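Local coordinates for protein Nrps/pks (Streptomyces albus, PDB 4OPE) that probably extends growing polyketide chains by decarboxylative condensation, as a ketosynthase domain of the AT-less oxazolomycin assembly line, at residues D92-I97 against V125-G130; N283-G288 against L326-Q331; P448-L453 against T487-E492. One frame throughout, in Å; residues are numbered along the deposited sequence.

Contacts 1 and 3 are buried, whereas contact 2 lies nearer the surface: two of its five touching residues are exposed, and arginines supply nearly half of its buried area. Contacts 1 and 2 both belong to the ketosynthase body: 92-97 with 125-130 joins a helix start to the loop leaving a strand of the large mixed sheet, and 283-288 with 326-331 joins two helices. Contact 3 sets a helix end against an edge strand of a separate small sheet, its centre about 49 Å from that of contact 2. The chemistry differs accordingly: an amide hydrogen bond leads in contact 1, backbone closeness and arginine packing in contact 2, and leucine packing with a bridging water in contact 3.

Contact 1: D92-I97 against V125-G130; sequences DPQERI and VGLMYG
Q94 reaches from the first turn of helix 93-108 to the backbone of Y129, and its NE2 donates to Y129 O over 3.0 Å. The N-H...O angle of 165° shows a nearly straight bond, and the acceptor lies only 8° out of the amide plane of Q94, although the donor is tilted from the plane of the Y129 carbonyl. With CG beside the backbone N and anti to the carbonyl carbon (chi1 -62°), and the chain extended beyond it, the amide is carried off the helix as far as the loop. L127 runs past Q94 in the opposite direction. Its CD2 methyl comes 3.5 Å from Q94 NE2 and 4.1 Å from Q94 CB, so one branch of the leucine lies alongside the glutamine chain.

The other end of the amide is held too: Q94 OE1 accepts from V205 N, just beyond strand 197-204, and lies 2.9 Å from water 1, which accepts from Y129 N at 3.1 Å. The arrangement thus pins a helix start to the loop leaving strand 121-126, next to strand 197-204 in the large mixed sheet of the thiolase-type fold. With Q94 cut back to an alanine, Y129 O is likely to lose its side-chain donor and V205 N its acceptor, and a gap would probably open beside L127 CD2.

D92 divides its carboxylate between two tasks. It is the N-cap residue, its OD1 accepting from Q94 N at 2.9 Å on the anti side, somewhat out of the carboxylate plane, while OD2 faces the loop 4.0 Å from G130 CA and takes a hydrogen bond from S150 OG. Beyond the interface, the ring of Y129 leads away from the helix and meets that of H131.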
ATOM      1  N   ASP A  92      -9.544  -7.413 -12.811  1.00 43.51           N
ATOM      2  CA  ASP A  92      -8.650  -8.476 -12.378  1.00 43.30           C
ATOM      3  C   ASP A  92      -9.385  -9.393 -11.436  1.00 41.40           C
ATOM      4  O   ASP A  92     -10.115  -8.915 -10.595  1.00 45.07           O
ATOM      5  CB  ASP A  92      -7.485  -7.832 -11.619  1.00 44.66           C
ATOM      6  CG  ASP A  92      -6.290  -8.736 -11.489  1.00 46.18           C
ATOM      7  OD1 ASP A  92      -6.425  -9.871 -10.970  1.00 43.77           O
ATOM      8  OD2 ASP A  92      -5.196  -8.280 -11.892  1.00 46.40           O
ATOM      9  N   PRO A  93      -9.172 -10.714 -11.538  1.00 38.53           N
ATOM     10  CA  PRO A  93      -9.810 -11.641 -10.629  1.00 38.03           C
ATOM     11  C   PRO A  93      -9.408 -11.459  -9.177  1.00 39.09           C
ATOM     12  O   PRO A  93     -10.108 -11.893  -8.301  1.00 43.01           O
ATOM     13  CB  PRO A  93      -9.359 -13.015 -11.155  1.00 37.55           C
ATOM     14  CG  PRO A  93      -8.246 -12.757 -12.049  1.00 36.21           C
ATOM     15  CD  PRO A  93      -8.524 -11.426 -12.637  1.00 37.22           C
ATOM     16  N   GLN A  94      -8.294 -10.801  -8.918  1.00 41.66           N
ATOM     17  CA  GLN A  94      -7.915 -10.471  -7.549  1.00 39.99           C
ATOM     18  C   GLN A  94      -8.989  -9.589  -6.920  1.00 39.78           C
ATOM     19  O   GLN A  94      -9.377  -9.820  -5.798  1.00 41.95           O
ATOM     20  CB  GLN A  94      -6.518  -9.825  -7.504  1.00 38.39           C
ATOM     21  CG  GLN A  94      -5.444 -10.773  -8.029  1.00 39.82           C
ATOM     22  CD  GLN A  94      -4.024 -10.195  -8.143  1.00 40.11           C
ATOM     23  OE1 GLN A  94      -3.042 -10.962  -8.196  1.00 41.43           O
ATOM     24  NE2 GLN A  94      -3.906  -8.879  -8.205  1.00 36.65           N
ATOM     25  N   GLU A  95      -9.470  -8.586  -7.633  1.00 39.30           N
ATOM     26  CA  GLU A  95     -10.533  -7.719  -7.101  1.00 41.10           C
ATOM     27  C   GLU A  95     -11.825  -8.501  -6.830  1.00 39.45           C
ATOM     28  O   GLU A  95     -12.458  -8.362  -5.824  1.00 37.23           O
ATOM     29  CB  GLU A  95     -10.807  -6.598  -8.091  1.00 43.26           C
ATOM     30  CG  GLU A  95     -11.751  -5.512  -7.601  1.00 48.47           C
ATOM     31  CD  GLU A  95     -11.751  -4.255  -8.491  1.00 52.91           C
ATOM     32  OE1 GLU A  95     -11.139  -4.229  -9.583  1.00 53.57           O
ATOM     33  OE2 GLU A  95     -12.389  -3.268  -8.100  1.00 60.34           O
ATOM     34  N   ARG A  96     -12.167  -9.398  -7.713  1.00 38.84           N
ATOM     35  CA  ARG A  96     -13.403 -10.115  -7.571  1.00 39.69           C
ATOM     36  C   ARG A  96     -13.370 -11.132  -6.450  1.00 38.50           C
ATOM     37  O   ARG A  96     -14.308 -11.271  -5.673  1.00 35.98           O
ATOM     38  CB  ARG A  96     -13.685 -10.835  -8.864  1.00 42.06           C
ATOM     39  CG  ARG A  96     -13.655  -9.922 -10.099  1.00 43.55           C
ATOM     40  CD  ARG A  96     -14.063 -10.708 -11.317  1.00 42.02           C
ATOM     41  NE  ARG A  96     -13.095 -10.620 -12.389  1.00 39.20           N
ATOM     42  CZ  ARG A  96     -12.759 -11.628 -13.170  1.00 37.79           C
ATOM     43  NH1 ARG A  96     -13.231 -12.858 -12.977  1.00 39.39           N
ATOM     44  NH2 ARG A  96     -11.918 -11.404 -14.141  1.00 38.79           N
ATOM     45  N   ILE A  97     -12.277 -11.866  -6.387  1.00 38.82           N
ATOM     46  CA  ILE A  97     -12.136 -12.918  -5.410  1.00 36.73           C
ATOM     47  C   ILE A  97     -12.039 -12.349  -4.015  1.00 34.99           C
ATOM     48  O   ILE A  97     -12.608 -12.895  -3.062  1.00 35.89           O
ATOM     49  CB  ILE A  97     -10.926 -13.770  -5.753  1.00 37.91           C
ATOM     50  CG1 ILE A  97     -11.295 -14.597  -6.985  1.00 39.59           C
ATOM     51  CG2 ILE A  97     -10.534 -14.645  -4.571  1.00 38.41           C
ATOM     52  CD1 ILE A  97     -10.195 -15.506  -7.466  1.00 41.84           C
ATOM     53  N   VAL A 125      -5.184  -4.348   2.304  1.00 31.07           N
ATOM     54  CA  VAL A 125      -5.007  -5.536   1.467  1.00 30.41           C
ATOM     55  C   VAL A 125      -3.723  -5.461   0.740  1.00 31.37           C
ATOM     56  O   VAL A 125      -3.412  -4.442   0.162  1.00 31.00           O
ATOM     57  CB  VAL A 125      -6.163  -5.688   0.452  1.00 30.89           C
ATOM     58  CG1 VAL A 125      -6.255  -4.507  -0.504  1.00 31.14           C
ATOM     59  CG2 VAL A 125      -6.094  -7.028  -0.288  1.00 29.99           C
ATOM     60  N   GLY A 126      -2.955  -6.545   0.771  1.00 33.70           N
ATOM     61  CA  GLY A 126      -1.656  -6.563   0.089  1.00 32.45           C
ATOM     62  C   GLY A 126      -1.740  -7.256  -1.239  1.00 33.69           C
ATOM     63  O   GLY A 126      -2.368  -8.335  -1.368  1.00 32.68           O
ATOM     64  N   LEU A 127      -1.112  -6.637  -2.237  1.00 35.85           N
ATOM     65  CA  LEU A 127      -0.949  -7.235  -3.581  1.00 35.70           C
ATOM     66  C   LEU A 127       0.418  -6.877  -4.125  1.00 35.87           C
ATOM     67  O   LEU A 127       1.004  -5.860  -3.720  1.00 37.09           O
ATOM     68  CB  LEU A 127      -1.981  -6.669  -4.511  1.00 38.24           C
ATOM     69  CG  LEU A 127      -3.436  -6.711  -4.039  1.00 40.16           C
ATOM     70  CD1 LEU A 127      -3.918  -5.333  -3.656  1.00 41.02           C
ATOM     71  CD2 LEU A 127      -4.304  -7.212  -5.170  1.00 42.85           C
HETATM   72  N   MSE A 128       0.941  -7.715  -5.012  1.00 36.40           N
HETATM   73  CA  MSE A 128       2.264  -7.470  -5.659  1.00 38.18           C
HETATM   74  C   MSE A 128       2.332  -7.687  -7.154  1.00 36.05           C
HETATM   75  O   MSE A 128       3.332  -7.398  -7.777  1.00 34.01           O
HETATM   76  CB  MSE A 128       3.365  -8.308  -4.985  1.00 38.59           C
HETATM   77  CG  MSE A 128       3.364  -9.773  -5.383  1.00 39.10           C
HETATM   78 SE   MSE A 128       4.972 -10.709  -4.675  0.74 42.43          SE
HETATM   79  CE  MSE A 128       6.372 -10.184  -5.958  1.00 39.57           C
ATOM     80  N   TYR A 129       1.280  -8.214  -7.740  1.00 35.97           N
ATOM     81  CA  TYR A 129       1.210  -8.328  -9.167  1.00 38.50           C
ATOM     82  C   TYR A 129      -0.141  -7.853  -9.607  1.00 38.37           C
ATOM     83  O   TYR A 129      -1.125  -7.956  -8.882  1.00 40.93           O
ATOM     84  CB  TYR A 129       1.390  -9.768  -9.639  1.00 37.93           C
ATOM     85  CG  TYR A 129       2.745 -10.361  -9.383  1.00 37.57           C
ATOM     86  CD1 TYR A 129       3.855  -9.866  -9.999  1.00 38.36           C
ATOM     87  CD2 TYR A 129       2.903 -11.460  -8.557  1.00 39.28           C
ATOM     88  CE1 TYR A 129       5.108 -10.403  -9.776  1.00 38.75           C
ATOM     89  CE2 TYR A 129       4.158 -12.004  -8.319  1.00 40.43           C
ATOM     90  CZ  TYR A 129       5.256 -11.472  -8.946  1.00 39.63           C
ATOM     91  OH  TYR A 129       6.502 -12.004  -8.749  1.00 42.93           O
ATOM     92  N   GLY A 130      -0.183  -7.353 -10.815  1.00 37.59           N
ATOM     93  CA  GLY A 130      -1.424  -7.006 -11.438  1.00 39.33           C
ATOM     94  C   GLY A 130      -1.299  -7.337 -12.895  1.00 39.03           C
ATOM     95  O   GLY A 130      -1.168  -6.454 -13.701  1.00 42.88           O
TER
HETATM   96  O   HOH W   1      -0.824 -10.050  -6.499  1.00 30.97           O

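Contact 2: N283-G288 against L326-Q331; sequences NPRAQG and LVRAFQ
G288 and A329 bring their backbones within 4.3 Å, measured between their CA atoms. Close packing round G288 accounts for much of the contact: the methyl of A329 sits 3.4 Å from G288 O, and G288 CA lies 4.3 Å from R328 CB. The lack of a side chain on G288 permits this approach, since a beta carbon there would point at the opposing helix and would probably come too close to R328 CB.

Arginine packing supplies most of the remainder. The aliphatic part of R328 runs across the first turn of helix 284-298, placing its CD 3.6 Å from P284 O. The bend in the R328 chain (chi3 51°) then turns the guanidinium toward R285, whose CG lies over one of its faces at 3.7 Å from NH2. The contact therefore sets the start of helix 284-298 against the last turn of helix 318-329, two helices within the C-terminal ketoacyl-synthase half of the thiolase-type fold.

The two like charges do not touch: their guanidinium planes stand 71° from each other, and R285 NE is 5.6 Å from R328 NH2. R285 instead directs NH1 to a salt bridge with D166 of the second subunit, which carries this edge of the contact into the dimer interface.

Capping is local to 283-288: N283 OD1 accepts from R285 N at 2.8 Å, reached from above its carbonyl plane, and more weakly from A286 N.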
ATOM      1  N   ASN A 283      18.767 -10.235   4.057  1.00 37.09           N
ATOM      2  CA  ASN A 283      19.698  -9.724   5.014  1.00 36.83           C
ATOM      3  C   ASN A 283      19.383 -10.254   6.411  1.00 37.27           C
ATOM      4  O   ASN A 283      18.407  -9.878   7.024  1.00 36.60           O
ATOM      5  CB  ASN A 283      19.641  -8.206   5.006  1.00 35.90           C
ATOM      6  CG  ASN A 283      20.557  -7.597   6.021  1.00 37.93           C
ATOM      7  OD1 ASN A 283      21.192  -8.299   6.817  1.00 37.65           O
ATOM      8  ND2 ASN A 283      20.630  -6.269   6.016  1.00 41.70           N
ATOM      9  N   PRO A 284      20.259 -11.090   6.950  1.00 39.29           N
ATOM     10  CA  PRO A 284      19.917 -11.728   8.214  1.00 39.41           C
ATOM     11  C   PRO A 284      20.142 -10.801   9.390  1.00 39.82           C
ATOM     12  O   PRO A 284      19.646 -11.048  10.469  1.00 39.31           O
ATOM     13  CB  PRO A 284      20.862 -12.937   8.252  1.00 39.04           C
ATOM     14  CG  PRO A 284      22.053 -12.471   7.516  1.00 38.38           C
ATOM     15  CD  PRO A 284      21.557 -11.558   6.428  1.00 38.79           C
ATOM     16  N   ARG A 285      20.889  -9.743   9.199  1.00 42.32           N
ATOM     17  CA  ARG A 285      21.003  -8.765  10.259  1.00 48.25           C
ATOM     18  C   ARG A 285      19.633  -8.136  10.509  1.00 44.69           C
ATOM     19  O   ARG A 285      19.185  -8.020  11.645  1.00 46.74           O
ATOM     20  CB  ARG A 285      22.029  -7.688   9.888  1.00 57.67           C
ATOM     21  CG  ARG A 285      22.498  -6.818  11.048  1.00 66.36           C
ATOM     22  CD  ARG A 285      22.815  -5.370  10.642  1.00 78.71           C
ATOM     23  NE  ARG A 285      21.705  -4.456  10.979  1.00 85.59           N
ATOM     24  CZ  ARG A 285      20.869  -3.867  10.114  1.00 90.80           C
ATOM     25  NH1 ARG A 285      19.897  -3.083  10.586  1.00 89.89           N
ATOM     26  NH2 ARG A 285      20.985  -4.037   8.788  1.00 94.19           N
ATOM     27  N   ALA A 286      18.962  -7.755   9.438  1.00 41.94           N
ATOM     28  CA  ALA A 286      17.713  -7.037   9.534  1.00 41.12           C
ATOM     29  C   ALA A 286      16.592  -7.965   9.976  1.00 39.68           C
ATOM     30  O   ALA A 286      15.734  -7.573  10.760  1.00 39.58           O
ATOM     31  CB  ALA A 286      17.381  -6.410   8.190  1.00 43.11           C
ATOM     32  N   GLN A 287      16.610  -9.205   9.500  1.00 36.87           N
ATOM     33  CA  GLN A 287      15.697 -10.193   9.990  1.00 36.24           C
ATOM     34  C   GLN A 287      15.845 -10.356  11.487  1.00 36.64           C
ATOM     35  O   GLN A 287      14.859 -10.413  12.237  1.00 40.61           O
ATOM     36  CB  GLN A 287      15.943 -11.530   9.309  1.00 38.23           C
ATOM     37  CG  GLN A 287      15.658 -11.512   7.799  1.00 38.56           C
ATOM     38  CD  GLN A 287      15.876 -12.866   7.100  1.00 37.44           C
ATOM     39  OE1 GLN A 287      16.022 -13.896   7.737  1.00 36.97           O
ATOM     40  NE2 GLN A 287      15.856 -12.852   5.780  1.00 37.84           N
ATOM     41  N   GLY A 288      17.075 -10.427  11.937  1.00 36.10           N
ATOM     42  CA  GLY A 288      17.351 -10.521  13.360  1.00 37.13           C
ATOM     43  C   GLY A 288      16.790  -9.367  14.188  1.00 38.02           C
ATOM     44  O   GLY A 288      16.138  -9.588  15.239  1.00 37.41           O
ATOM     45  N   LEU A 326      17.230 -15.829  12.751  1.00 39.48           N
ATOM     46  CA  LEU A 326      16.614 -16.291  13.961  1.00 39.95           C
ATOM     47  C   LEU A 326      17.635 -16.408  15.067  1.00 40.02           C
ATOM     48  O   LEU A 326      17.415 -15.890  16.166  1.00 41.94           O
ATOM     49  CB  LEU A 326      15.951 -17.636  13.744  1.00 41.25           C
ATOM     50  CG  LEU A 326      14.641 -17.608  12.947  1.00 41.28           C
ATOM     51  CD1 LEU A 326      14.340 -18.985  12.435  1.00 42.24           C
ATOM     52  CD2 LEU A 326      13.476 -17.163  13.792  1.00 42.66           C
ATOM     53  N   VAL A 327      18.761 -17.055  14.789  1.00 40.18           N
ATOM     54  CA  VAL A 327      19.856 -17.158  15.777  1.00 39.18           C
ATOM     55  C   VAL A 327      20.303 -15.773  16.178  1.00 39.47           C
ATOM     56  O   VAL A 327      20.566 -15.533  17.304  1.00 44.10           O
ATOM     57  CB  VAL A 327      21.083 -17.914  15.232  1.00 40.98           C
ATOM     58  CG1 VAL A 327      22.292 -17.748  16.162  1.00 40.74           C
ATOM     59  CG2 VAL A 327      20.772 -19.406  14.985  1.00 41.40           C
ATOM     60  N   ARG A 328      20.364 -14.841  15.269  1.00 40.53           N
ATOM     61  CA  ARG A 328      20.712 -13.489  15.654  1.00 44.18           C
ATOM     62  C   ARG A 328      19.692 -12.853  16.564  1.00 44.34           C
ATOM     63  O   ARG A 328      20.054 -12.066  17.421  1.00 45.97           O
ATOM     64  CB  ARG A 328      20.904 -12.594  14.431  1.00 45.02           C
ATOM     65  CG  ARG A 328      22.120 -12.971  13.617  1.00 50.90           C
ATOM     66  CD  ARG A 328      22.490 -11.932  12.561  1.00 55.96           C
ATOM     67  NE  ARG A 328      22.566 -10.615  13.199  1.00 62.82           N
ATOM     68  CZ  ARG A 328      23.689  -9.931  13.404  1.00 65.25           C
ATOM     69  NH1 ARG A 328      24.855 -10.408  12.987  1.00 63.20           N
ATOM     70  NH2 ARG A 328      23.633  -8.747  14.016  1.00 64.46           N
ATOM     71  N   ALA A 329      18.418 -13.167  16.385  1.00 43.82           N
ATOM     72  CA  ALA A 329      17.404 -12.534  17.199  1.00 45.08           C
ATOM     73  C   ALA A 329      17.388 -13.091  18.605  1.00 48.02           C
ATOM     74  O   ALA A 329      17.099 -12.374  19.559  1.00 47.56           O
ATOM     75  CB  ALA A 329      16.042 -12.688  16.554  1.00 46.44           C
ATOM     76  N   PHE A 330      17.704 -14.379  18.718  1.00 52.37           N
ATOM     77  CA  PHE A 330      17.774 -15.094  20.012  1.00 54.48           C
ATOM     78  C   PHE A 330      19.089 -14.959  20.790  1.00 58.53           C
ATOM     79  O   PHE A 330      19.249 -15.539  21.872  1.00 54.32           O
ATOM     80  CB  PHE A 330      17.542 -16.559  19.741  1.00 52.85           C
ATOM     81  CG  PHE A 330      16.165 -16.873  19.306  1.00 54.88           C
ATOM     82  CD1 PHE A 330      15.248 -15.865  19.027  1.00 53.96           C
ATOM     83  CD2 PHE A 330      15.782 -18.190  19.159  1.00 56.44           C
ATOM     84  CE1 PHE A 330      13.983 -16.179  18.634  1.00 55.84           C
ATOM     85  CE2 PHE A 330      14.503 -18.507  18.771  1.00 58.27           C
ATOM     86  CZ  PHE A 330      13.603 -17.503  18.497  1.00 56.36           C
ATOM     87  N   GLN A 331      20.033 -14.228  20.211  1.00 62.12           N
ATOM     88  CA  GLN A 331      21.283 -13.891  20.875  1.00 68.66           C
ATOM     89  C   GLN A 331      20.925 -12.924  22.025  1.00 72.05           C
ATOM     90  O   GLN A 331      20.120 -11.993  21.845  1.00 78.24           O
ATOM     91  CB  GLN A 331      22.218 -13.219  19.861  1.00 67.69           C
ATOM     92  CG  GLN A 331      23.705 -13.445  20.012  1.00 68.86           C
ATOM     93  CD  GLN A 331      24.492 -12.433  19.170  1.00 76.42           C
ATOM     94  OE1 GLN A 331      23.989 -11.934  18.137  1.00 72.64           O
ATOM     95  NE2 GLN A 331      25.726 -12.105  19.611  1.00 75.62           N
TER

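Contact 3: P448-L453 against T487-E492; sequences PYVCAL and TLLTRE
L488 O is gripped by two donors: water 2 at 2.7 Å, and R491 N at 3.1 Å, the latter closing the type I turn from L488 to R491. The same water donates to A452 O, also over 2.7 Å, so a single solvent molecule ties the end of helix 481-488 to strand 449-455. A452 O lies toward the helix end and is further met by L488 CB at 3.6 Å. The backbones of Y449, C451 and L453 bond to strand 496-502, whereas A452 O belongs to the other border of the strand, where the helix end comes in.

Two successive leucines straddle that border. L488 packs on the C451 and L453 side, its CD1 at 4.0 Å from C451 SG and its CD2 at 3.8 Å from L453 CD2; the two leucine side chains cross at a slant. L489 takes the other side: its CD2 touches A452 CB at 3.7 Å, and its CD1 approaches V450 CG1 more loosely, at 4.3 Å. Both leucines hold CG anti to the carbonyl carbon (chi1 -69° for L488 and -64° for L489), so it is their successive places on the backbone, rather than different rotamers, that send them to different sides of the strand.

The CD2 branch of L488 also lies over one face of the R491 guanidinium, displaced toward its rim. NH1 and NH2 of R491 donate hydrogen bonds to P566 O and L565 O, which probably hold the flat group in place beside the leucine. W548 of helix 541-550 touches A452 and donates from its NE1 to L453 O.

A three-stranded antiparallel sheet, 449-455, 496-502 and 524-528, packed with helices in this way is consistent with the small alpha/beta linker domain that follows the ketosynthase in modular polyketide synthases.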
ATOM      1  N   PRO A 448     -36.812 -26.933  21.012  1.00 47.60           N
ATOM      2  CA  PRO A 448     -36.275 -26.955  19.670  1.00 46.47           C
ATOM      3  C   PRO A 448     -35.615 -25.614  19.288  1.00 46.53           C
ATOM      4  O   PRO A 448     -35.568 -24.636  20.086  1.00 45.28           O
ATOM      5  CB  PRO A 448     -37.492 -27.247  18.825  1.00 48.32           C
ATOM      6  CG  PRO A 448     -38.595 -26.559  19.571  1.00 51.01           C
ATOM      7  CD  PRO A 448     -38.265 -26.775  21.028  1.00 49.63           C
ATOM      8  N   TYR A 449     -35.036 -25.617  18.096  1.00 43.07           N
ATOM      9  CA  TYR A 449     -34.280 -24.522  17.640  1.00 42.32           C
ATOM     10  C   TYR A 449     -34.795 -24.265  16.264  1.00 43.54           C
ATOM     11  O   TYR A 449     -35.415 -25.141  15.649  1.00 41.55           O
ATOM     12  CB  TYR A 449     -32.794 -24.852  17.580  1.00 42.96           C
ATOM     13  CG  TYR A 449     -32.165 -25.356  18.857  1.00 43.60           C
ATOM     14  CD1 TYR A 449     -31.869 -24.509  19.907  1.00 43.04           C
ATOM     15  CD2 TYR A 449     -31.786 -26.698  18.981  1.00 48.24           C
ATOM     16  CE1 TYR A 449     -31.269 -24.996  21.065  1.00 44.47           C
ATOM     17  CE2 TYR A 449     -31.177 -27.184  20.138  1.00 46.26           C
ATOM     18  CZ  TYR A 449     -30.942 -26.331  21.177  1.00 45.42           C
ATOM     19  OH  TYR A 449     -30.345 -26.827  22.317  1.00 49.56           O
ATOM     20  N   VAL A 450     -34.534 -23.051  15.785  1.00 43.98           N
ATOM     21  CA  VAL A 450     -34.870 -22.717  14.412  1.00 44.11           C
ATOM     22  C   VAL A 450     -33.599 -22.630  13.629  1.00 41.14           C
ATOM     23  O   VAL A 450     -32.635 -22.034  14.100  1.00 43.62           O
ATOM     24  CB  VAL A 450     -35.622 -21.385  14.295  1.00 46.09           C
ATOM     25  CG1 VAL A 450     -34.815 -20.244  14.876  1.00 48.09           C
ATOM     26  CG2 VAL A 450     -35.973 -21.112  12.845  1.00 44.52           C
ATOM     27  N   CYS A 451     -33.596 -23.256  12.462  1.00 37.92           N
ATOM     28  CA  CYS A 451     -32.538 -23.102  11.512  1.00 38.00           C
ATOM     29  C   CYS A 451     -33.043 -22.188  10.437  1.00 38.97           C
ATOM     30  O   CYS A 451     -33.954 -22.527   9.697  1.00 44.28           O
ATOM     31  CB  CYS A 451     -32.187 -24.427  10.862  1.00 40.06           C
ATOM     32  SG  CYS A 451     -31.250 -24.309   9.301  1.00 38.83           S
ATOM     33  N   ALA A 452     -32.426 -21.038  10.302  1.00 38.42           N
ATOM     34  CA  ALA A 452     -32.949 -20.064   9.370  1.00 37.17           C
ATOM     35  C   ALA A 452     -31.893 -19.761   8.283  1.00 35.15           C
ATOM     36  O   ALA A 452     -30.790 -19.334   8.593  1.00 33.30           O
ATOM     37  CB  ALA A 452     -33.338 -18.824  10.155  1.00 36.00           C
ATOM     38  N   LEU A 453     -32.242 -20.003   7.029  1.00 34.20           N
ATOM     39  CA  LEU A 453     -31.327 -19.848   5.906  1.00 33.24           C
ATOM     40  C   LEU A 453     -31.921 -18.863   4.945  1.00 34.60           C
ATOM     41  O   LEU A 453     -33.144 -18.778   4.838  1.00 33.72           O
ATOM     42  CB  LEU A 453     -31.167 -21.142   5.140  1.00 32.43           C
ATOM     43  CG  LEU A 453     -30.589 -22.351   5.859  1.00 33.43           C
ATOM     44  CD1 LEU A 453     -30.425 -23.516   4.889  1.00 33.87           C
ATOM     45  CD2 LEU A 453     -29.231 -22.020   6.401  1.00 33.62           C
ATOM     46  N   THR A 487     -25.465 -19.217  14.927  1.00 35.42           N
ATOM     47  CA  THR A 487     -24.541 -18.741  13.940  1.00 35.94           C
ATOM     48  C   THR A 487     -25.266 -18.228  12.704  1.00 37.00           C
ATOM     49  O   THR A 487     -24.972 -17.133  12.202  1.00 39.75           O
ATOM     50  CB  THR A 487     -23.548 -19.854  13.573  1.00 35.76           C
ATOM     51  OG1 THR A 487     -22.669 -20.084  14.701  1.00 35.62           O
ATOM     52  CG2 THR A 487     -22.741 -19.490  12.339  1.00 34.58           C
ATOM     53  N   LEU A 488     -26.246 -18.988  12.250  1.00 35.58           N
ATOM     54  CA  LEU A 488     -26.992 -18.645  11.055  1.00 34.57           C
ATOM     55  C   LEU A 488     -27.813 -17.386  11.226  1.00 36.17           C
ATOM     56  O   LEU A 488     -28.006 -16.627  10.284  1.00 34.44           O
ATOM     57  CB  LEU A 488     -27.895 -19.801  10.654  1.00 34.47           C
ATOM     58  CG  LEU A 488     -27.108 -21.018  10.142  1.00 33.10           C
ATOM     59  CD1 LEU A 488     -27.981 -22.257  10.161  1.00 33.83           C
ATOM     60  CD2 LEU A 488     -26.518 -20.771   8.759  1.00 32.29           C
ATOM     61  N   LEU A 489     -28.246 -17.134  12.448  1.00 38.20           N
ATOM     62  CA  LEU A 489     -29.010 -15.932  12.731  1.00 38.13           C
ATOM     63  C   LEU A 489     -28.147 -14.669  12.808  1.00 37.86           C
ATOM     64  O   LEU A 489     -28.687 -13.555  12.923  1.00 39.84           O
ATOM     65  CB  LEU A 489     -29.808 -16.097  14.007  1.00 38.52           C
ATOM     66  CG  LEU A 489     -30.858 -17.200  13.891  1.00 40.37           C
ATOM     67  CD1 LEU A 489     -31.516 -17.471  15.241  1.00 41.28           C
ATOM     68  CD2 LEU A 489     -31.877 -16.787  12.833  1.00 40.78           C
ATOM     69  N   THR A 490     -26.837 -14.806  12.712  1.00 34.46           N
ATOM     70  CA  THR A 490     -26.023 -13.607  12.611  1.00 34.67           C
ATOM     71  C   THR A 490     -25.805 -13.216  11.162  1.00 35.39           C
ATOM     72  O   THR A 490     -25.281 -12.134  10.872  1.00 36.35           O
ATOM     73  CB  THR A 490     -24.650 -13.815  13.223  1.00 33.76           C
ATOM     74  OG1 THR A 490     -23.875 -14.657  12.341  1.00 32.88           O
ATOM     75  CG2 THR A 490     -24.804 -14.423  14.593  1.00 31.77           C
ATOM     76  N   ARG A 491     -26.213 -14.083  10.252  1.00 34.33           N
ATOM     77  CA  ARG A 491     -25.984 -13.814   8.860  1.00 35.72           C
ATOM     78  C   ARG A 491     -26.976 -12.867   8.245  1.00 35.65           C
ATOM     79  O   ARG A 491     -28.153 -12.893   8.541  1.00 39.53           O
ATOM     80  CB  ARG A 491     -25.986 -15.128   8.080  1.00 37.41           C
ATOM     81  CG  ARG A 491     -24.738 -15.936   8.381  1.00 37.54           C
ATOM     82  CD  ARG A 491     -24.590 -17.094   7.419  1.00 37.71           C
ATOM     83  NE  ARG A 491     -23.425 -17.869   7.789  1.00 37.66           N
ATOM     84  CZ  ARG A 491     -22.915 -18.842   7.067  1.00 37.45           C
ATOM     85  NH1 ARG A 491     -23.490 -19.207   5.898  1.00 38.77           N
ATOM     86  NH2 ARG A 491     -21.845 -19.458   7.543  1.00 35.19           N
ATOM     87  N   GLU A 492     -26.515 -12.073   7.307  1.00 36.76           N
ATOM     88  CA  GLU A 492     -27.363 -11.065   6.702  1.00 37.51           C
ATOM     89  C   GLU A 492     -28.558 -11.727   5.995  1.00 39.72           C
ATOM     90  O   GLU A 492     -28.392 -12.680   5.228  1.00 39.08           O
ATOM     91  CB  GLU A 492     -26.556 -10.245   5.743  1.00 37.67           C
ATOM     92  CG  GLU A 492     -27.374  -9.231   5.029  1.00 41.53           C
ATOM     93  CD  GLU A 492     -26.541  -8.381   4.103  1.00 43.70           C
ATOM     94  OE1 GLU A 492     -25.439  -7.886   4.518  1.00 41.82           O
ATOM     95  OE2 GLU A 492     -27.040  -8.201   2.970  1.00 41.65           O
TER
HETATM   96  O   HOH W   2     -29.061 -17.335   7.860  1.00 30.41           O